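Flavin reductase domain protein, FMN-binding (Shewanella baltica, PDB 3HMZ) binds flavin mononucleotide and probably works as a flavin-dependent oxidoreductase that uses NADH or NADPH. Local coordinates at residues S77-I82 with A134-P139; F55-L60 with I151-G156. All blocks are in the same frame, centred on the assembly; numbering follows the deposited sequence.

Interaction 1 (S77-I82 with A134-P139); sequences SGMFVI and ACKLIP
With chi1 at 57°, CG of Phe80 is wedged between its own backbone N and carbonyl carbon, which swings the ring beneath Cys135 CB. The evidence for a CH-pi contact is direct: CB of Cys135 stands 3.7 Å from the centroid of the Phe80 ring, 14° off the normal. In Cys135, SG lies beside the backbone N (chi1 -61°) and takes an oblique place, 4.5 Å from the same centroid; Cys135 SG also meets Ile82 CG1 at 4.0 Å. Replacing Phe80 by an alanine would probably open a gap beneath Cys135 and deprive its CB and sulfur of their aromatic partner.

Phe80 and Cys135 are an antiparallel hydrogen-bonded pair, with Phe80 N to Cys135 O at 3.0 Å and Cys135 N to Phe80 O at 2.8 Å. A third bond runs from Leu137 N to Gly78 O, and a water donates to both Gly78 O and Leu137 O. On the face of Met79 and Lys136, one of two modelled selenomethionine conformers brings SE of Met79 to 3.8 Å from Lys136 CB.

This strand pairing belongs to the flavin reductase-like domain, the side chain of Phe80 lying about 6 Å from that of FMN-binding Thr70. Gly78, with positive phi, leads from helix 69-77 into strand 79-84, which lies between strands 32-38 and 131-138; Val34, Val62 and Ala152 continue the packing round Phe80.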
loop_
_atom_site.group_PDB
_atom_site.type_symbol
_atom_site.label_atom_id
_atom_site.label_comp_id
_atom_site.label_asym_id
_atom_site.label_seq_id
_atom_site.Cartn_x
_atom_site.Cartn_y
_atom_site.Cartn_z
ATOM N N SER A 77 1.059 -24.424 4.585
ATOM C CA SER A 77 1.693 -24.688 3.302
ATOM C C SER A 77 2.936 -23.881 2.937
ATOM O O SER A 77 3.707 -24.310 2.078
ATOM C CB SER A 77 0.646 -24.509 2.189
ATOM O OG SER A 77 0.346 -23.125 2.030
ATOM N N GLY A 78 3.072 -22.696 3.524
ATOM C CA GLY A 78 4.178 -21.791 3.231
ATOM C C GLY A 78 4.162 -21.120 1.866
ATOM O O GLY A 78 5.180 -20.603 1.423
HETATM N N MSE A 79 3.007 -21.173 1.198
HETATM C CA MSE A 79 2.847 -20.642 -0.160
HETATM C C MSE A 79 1.498 -19.945 -0.284
HETATM O O MSE A 79 0.527 -20.334 0.341
HETATM C CB MSE A 79 2.847 -21.791 -1.180
HETATM C CG MSE A 79 4.109 -22.626 -1.279
HETATM SE SE MSE A 79 5.571 -21.680 -2.107
HETATM C CE MSE A 79 4.831 -21.068 -3.781
ATOM N N PHE A 80 1.447 -18.930 -1.141
ATOM C CA PHE A 80 0.191 -18.241 -1.429
ATOM C C PHE A 80 0.348 -17.437 -2.710
ATOM O O PHE A 80 1.449 -17.295 -3.250
ATOM C CB PHE A 80 -0.274 -17.373 -0.242
ATOM C CG PHE A 80 0.727 -16.335 0.211
ATOM C CD1 PHE A 80 1.727 -16.661 1.142
ATOM C CD2 PHE A 80 0.614 -15.011 -0.203
ATOM C CE1 PHE A 80 2.615 -15.724 1.593
ATOM C CE2 PHE A 80 1.505 -14.050 0.262
ATOM C CZ PHE A 80 2.509 -14.409 1.175
ATOM N N VAL A 81 -0.789 -16.923 -3.182
ATOM C CA VAL A 81 -0.810 -16.040 -4.338
ATOM C C VAL A 81 -1.418 -14.704 -3.862
ATOM O O VAL A 81 -2.394 -14.650 -3.081
ATOM C CB VAL A 81 -1.621 -16.585 -5.534
ATOM C CG1 VAL A 81 -1.682 -15.556 -6.700
ATOM C CG2 VAL A 81 -1.058 -17.939 -6.018
ATOM N N ILE A 82 -0.780 -13.635 -4.326
ATOM C CA ILE A 82 -1.299 -12.253 -4.190
ATOM C C ILE A 82 -1.720 -11.855 -5.594
ATOM O O ILE A 82 -0.963 -11.992 -6.552
ATOM C CB ILE A 82 -0.237 -11.280 -3.670
ATOM C CG1 ILE A 82 0.155 -11.645 -2.225
ATOM C CG2 ILE A 82 -0.702 -9.818 -3.757
ATOM C CD1 ILE A 82 -0.992 -11.554 -1.221
ATOM N N ALA A 134 3.040 -15.261 -7.374
ATOM C CA ALA A 134 3.224 -16.504 -6.597
ATOM C C ALA A 134 4.270 -16.219 -5.508
ATOM O O ALA A 134 5.343 -15.703 -5.807
ATOM C CB ALA A 134 3.661 -17.604 -7.483
ATOM N N CYS A 135 3.929 -16.565 -4.266
ATOM C CA CYS A 135 4.715 -16.187 -3.097
ATOM C C CYS A 135 5.083 -17.384 -2.233
ATOM O O CYS A 135 4.279 -18.275 -1.994
ATOM C CB CYS A 135 3.923 -15.217 -2.231
ATOM S SG CYS A 135 3.487 -13.668 -3.048
ATOM N N LYS A 136 6.330 -17.358 -1.770
ATOM C CA LYS A 136 6.879 -18.364 -0.870
ATOM C C LYS A 136 7.148 -17.648 0.453
ATOM O O LYS A 136 7.973 -16.737 0.511
ATOM C CB LYS A 136 8.165 -18.961 -1.408
ATOM C CG LYS A 136 8.788 -20.068 -0.509
ATOM C CD LYS A 136 10.094 -20.509 -1.093
ATOM C CE LYS A 136 10.678 -21.637 -0.245
ATOM N NZ LYS A 136 12.044 -22.019 -0.735
ATOM N N LEU A 137 6.472 -18.089 1.496
ATOM C CA LEU A 137 6.656 -17.546 2.828
ATOM C C LEU A 137 8.104 -17.668 3.321
ATOM O O LEU A 137 8.736 -18.698 3.143
ATOM C CB LEU A 137 5.738 -18.255 3.843
ATOM C CG LEU A 137 5.711 -17.761 5.301
ATOM C CD1 LEU A 137 5.167 -16.314 5.391
ATOM C CD2 LEU A 137 4.934 -18.732 6.202
ATOM N N ILE A 138 8.601 -16.599 3.913
ATOM C CA ILE A 138 9.880 -16.595 4.652
ATOM C C ILE A 138 9.447 -16.592 6.124
ATOM O O ILE A 138 9.067 -15.544 6.646
ATOM C CB ILE A 138 10.738 -15.380 4.341
ATOM C CG1 ILE A 138 11.073 -15.332 2.864
ATOM C CG2 ILE A 138 12.053 -15.432 5.246
ATOM C CD1 ILE A 138 11.778 -14.081 2.448
ATOM N N PRO A 139 9.483 -17.756 6.814
ATOM C CA PRO A 139 8.936 -17.778 8.172
ATOM C C PRO A 139 9.644 -16.848 9.150
ATOM O O PRO A 139 10.871 -16.838 9.195
ATOM C CB PRO A 139 9.091 -19.254 8.585
ATOM C CG PRO A 139 9.129 -19.997 7.299
ATOM C CD PRO A 139 9.882 -19.108 6.363
HETATM O O HOH W 1 7.859 -21.261 2.954
#

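Interaction 2 (F55-L60 with I151-G156)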
loop_
_atom_site.group_PDB
_atom_site.type_symbol
_atom_site.label_atom_id
_atom_site.label_comp_id
_atom_site.label_asym_id
_atom_site.label_seq_id
_atom_site.Cartn_x
_atom_site.Cartn_y
_atom_site.Cartn_z
ATOM N N PHE A 55 12.807 -5.261 -4.405
ATOM C CA PHE A 55 12.788 -5.274 -5.862
ATOM C C PHE A 55 13.332 -6.530 -6.521
ATOM O O PHE A 55 12.721 -7.064 -7.419
ATOM C CB PHE A 55 13.697 -4.142 -6.447
ATOM C CG PHE A 55 13.388 -2.793 -5.968
ATOM C CD1 PHE A 55 12.363 -2.066 -6.554
ATOM C CD2 PHE A 55 14.133 -2.219 -4.952
ATOM C CE1 PHE A 55 12.086 -0.769 -6.156
ATOM C CE2 PHE A 55 13.848 -0.931 -4.510
ATOM C CZ PHE A 55 12.837 -0.192 -5.127
ATOM N N ALA A 56 14.520 -6.947 -6.095
ATOM C CA ALA A 56 15.249 -7.977 -6.826
ATOM C C ALA A 56 16.136 -8.721 -5.865
ATOM O O ALA A 56 17.155 -8.157 -5.413
ATOM C CB ALA A 56 16.061 -7.352 -7.957
ATOM N N PRO A 57 15.758 -9.953 -5.496
ATOM C CA PRO A 57 14.533 -10.655 -5.894
ATOM C C PRO A 57 13.338 -10.005 -5.195
ATOM O O PRO A 57 13.483 -9.492 -4.082
ATOM C CB PRO A 57 14.773 -12.090 -5.429
ATOM C CG PRO A 57 15.799 -12.002 -4.393
ATOM C CD PRO A 57 16.681 -10.859 -4.773
ATOM N N PRO A 58 12.170 -9.971 -5.869
ATOM C CA PRO A 58 11.021 -9.347 -5.237
ATOM C C PRO A 58 10.554 -9.999 -3.936
ATOM O O PRO A 58 10.599 -11.222 -3.786
ATOM C CB PRO A 58 9.943 -9.428 -6.302
ATOM C CG PRO A 58 10.385 -10.564 -7.167
ATOM C CD PRO A 58 11.860 -10.479 -7.199
ATOM N N LYS A 59 10.086 -9.168 -3.012
ATOM C CA LYS A 59 9.480 -9.611 -1.766
ATOM C C LYS A 59 8.296 -8.686 -1.469
ATOM O O LYS A 59 8.215 -7.549 -1.981
ATOM C CB LYS A 59 10.446 -9.569 -0.586
ATOM C CG LYS A 59 11.725 -10.399 -0.746
ATOM C CD LYS A 59 12.565 -10.315 0.530
ATOM C CE LYS A 59 14.042 -10.846 0.446
ATOM N NZ LYS A 59 14.384 -11.672 -0.669
ATOM N N LEU A 60 7.420 -9.191 -0.626
ATOM C CA LEU A 60 6.271 -8.430 -0.158
ATOM C C LEU A 60 5.898 -8.789 1.267
ATOM O O LEU A 60 6.382 -9.810 1.815
ATOM C CB LEU A 60 5.098 -8.551 -1.155
ATOM C CG LEU A 60 4.533 -9.956 -1.405
ATOM C CD1 LEU A 60 3.723 -10.540 -0.206
ATOM C CD2 LEU A 60 3.622 -9.881 -2.637
ATOM N N ILE A 151 6.049 -12.110 5.614
ATOM C CA ILE A 151 7.005 -11.752 4.566
ATOM C C ILE A 151 7.128 -12.903 3.605
ATOM O O ILE A 151 7.268 -14.063 4.033
ATOM C CB ILE A 151 8.398 -11.404 5.186
ATOM C CG1 ILE A 151 8.280 -10.092 5.972
ATOM C CG2 ILE A 151 9.473 -11.287 4.092
ATOM C CD1 ILE A 151 9.500 -9.787 6.824
ATOM N N ALA A 152 7.124 -12.586 2.310
ATOM C CA ALA A 152 7.313 -13.619 1.307
ATOM C C ALA A 152 8.196 -13.204 0.159
ATOM O O ALA A 152 8.239 -12.025 -0.187
ATOM C CB ALA A 152 5.938 -14.091 0.724
ATOM N N GLU A 153 8.866 -14.193 -0.433
ATOM C CA GLU A 153 9.577 -13.967 -1.675
ATOM C C GLU A 153 8.579 -14.200 -2.819
ATOM O O GLU A 153 7.788 -15.143 -2.794
ATOM C CB GLU A 153 10.794 -14.883 -1.802
ATOM C CG GLU A 153 11.405 -14.994 -3.182
ATOM C CD GLU A 153 12.887 -15.417 -3.125
ATOM O OE1 GLU A 153 13.326 -15.975 -2.067
ATOM O OE2 GLU A 153 13.603 -15.119 -4.101
ATOM N N VAL A 154 8.623 -13.329 -3.812
ATOM C CA VAL A 154 7.776 -13.482 -5.015
ATOM C C VAL A 154 8.631 -14.329 -5.967
ATOM O O VAL A 154 9.769 -13.940 -6.339
ATOM C CB VAL A 154 7.421 -12.135 -5.622
ATOM C CG1 VAL A 154 6.745 -12.340 -6.977
ATOM C CG2 VAL A 154 6.543 -11.339 -4.639
ATOM N N ILE A 155 8.117 -15.506 -6.310
ATOM C CA ILE A 155 8.805 -16.467 -7.172
ATOM C C ILE A 155 8.303 -16.543 -8.598
ATOM O O ILE A 155 8.881 -17.249 -9.425
ATOM C CB ILE A 155 8.823 -17.897 -6.506
ATOM C CG1 ILE A 155 7.412 -18.476 -6.355
ATOM C CG2 ILE A 155 9.543 -17.802 -5.119
ATOM C CD1 ILE A 155 7.369 -19.939 -5.803
ATOM N N GLY A 156 7.195 -15.856 -8.883
ATOM C CA GLY A 156 6.649 -15.805 -10.206
ATOM C C GLY A 156 5.632 -14.685 -10.264
ATOM O O GLY A 156 5.009 -14.377 -9.233
#
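Leu60 and Val154 meet at about a right angle, CD2 of Leu60 lying 3.8 Å from Val154 CG2, across two antiparallel strands of the sheet in this flavin reductase-like domain. Pro58 approaches the same valine, again nearly perpendicular, and its ring carbon CG comes to 3.7 Å from Val154 CB. Val154 is thus packed from two directions, its CB against the proline ring and its CG2 branch against the leucine. In Leu60 a chi1 of 61° sets CG between the backbone N and the carbonyl carbon, and chi2 then turns CD2 to the valine. Leu19 adds to the packing on both Pro58 and Val154, and Leu60 continues to Leu26, Ile82 and Cys135.

Leu60 and Ala152 occupy one face of the sheet; Lys59 and Glu153, a non-hydrogen-bonded pair, share the other. In the modelled conformer of Glu153, one of two, Lys59 NZ and Glu153 OE1 are 4.6 Å apart, so the geometry supports proximity rather than a salt bridge. The same conformer crosses Pro57, which follows a cis peptide bond, obliquely, with Glu153 OE2 in van der Waals contact at 3.5 Å from Pro57 CB.

The backbone evidence is a reciprocal pair, Leu60 N to Ala152 O at 3.0 Å and Ala152 N to Leu60 O at 2.9 Å. The third bond, from Val154 N to Pro58 O, is straight at hydrogen (171°), although its donor stands 44° out of the carbonyl plane.

How the interactions relate
Interactions 1 and 2 belong to one antiparallel sheet, and their second segments run on adjacent strands, 131-138 and 149-160. Probable backbone hydrogen bonds tie them: Ala134 O to Ile155 N and Lys136 N to Glu153 O, both at 2.8 Å. Ile155 and Gly156 both face Ala134, making a classic beta bulge in this seam. Along the chain, interaction 1 is nested within the loop closed by interaction 2. Interaction 2 is the more buried; interaction 1 is only partly so. They also pack directly, Leu137 CD1 lying 3.4 Å from Ile151 O. Chemically, interaction 1 relies on an aromatic face and sulfur, whereas interaction 2 combines aliphatic packing with prolines and an outer lysine-glutamate pair.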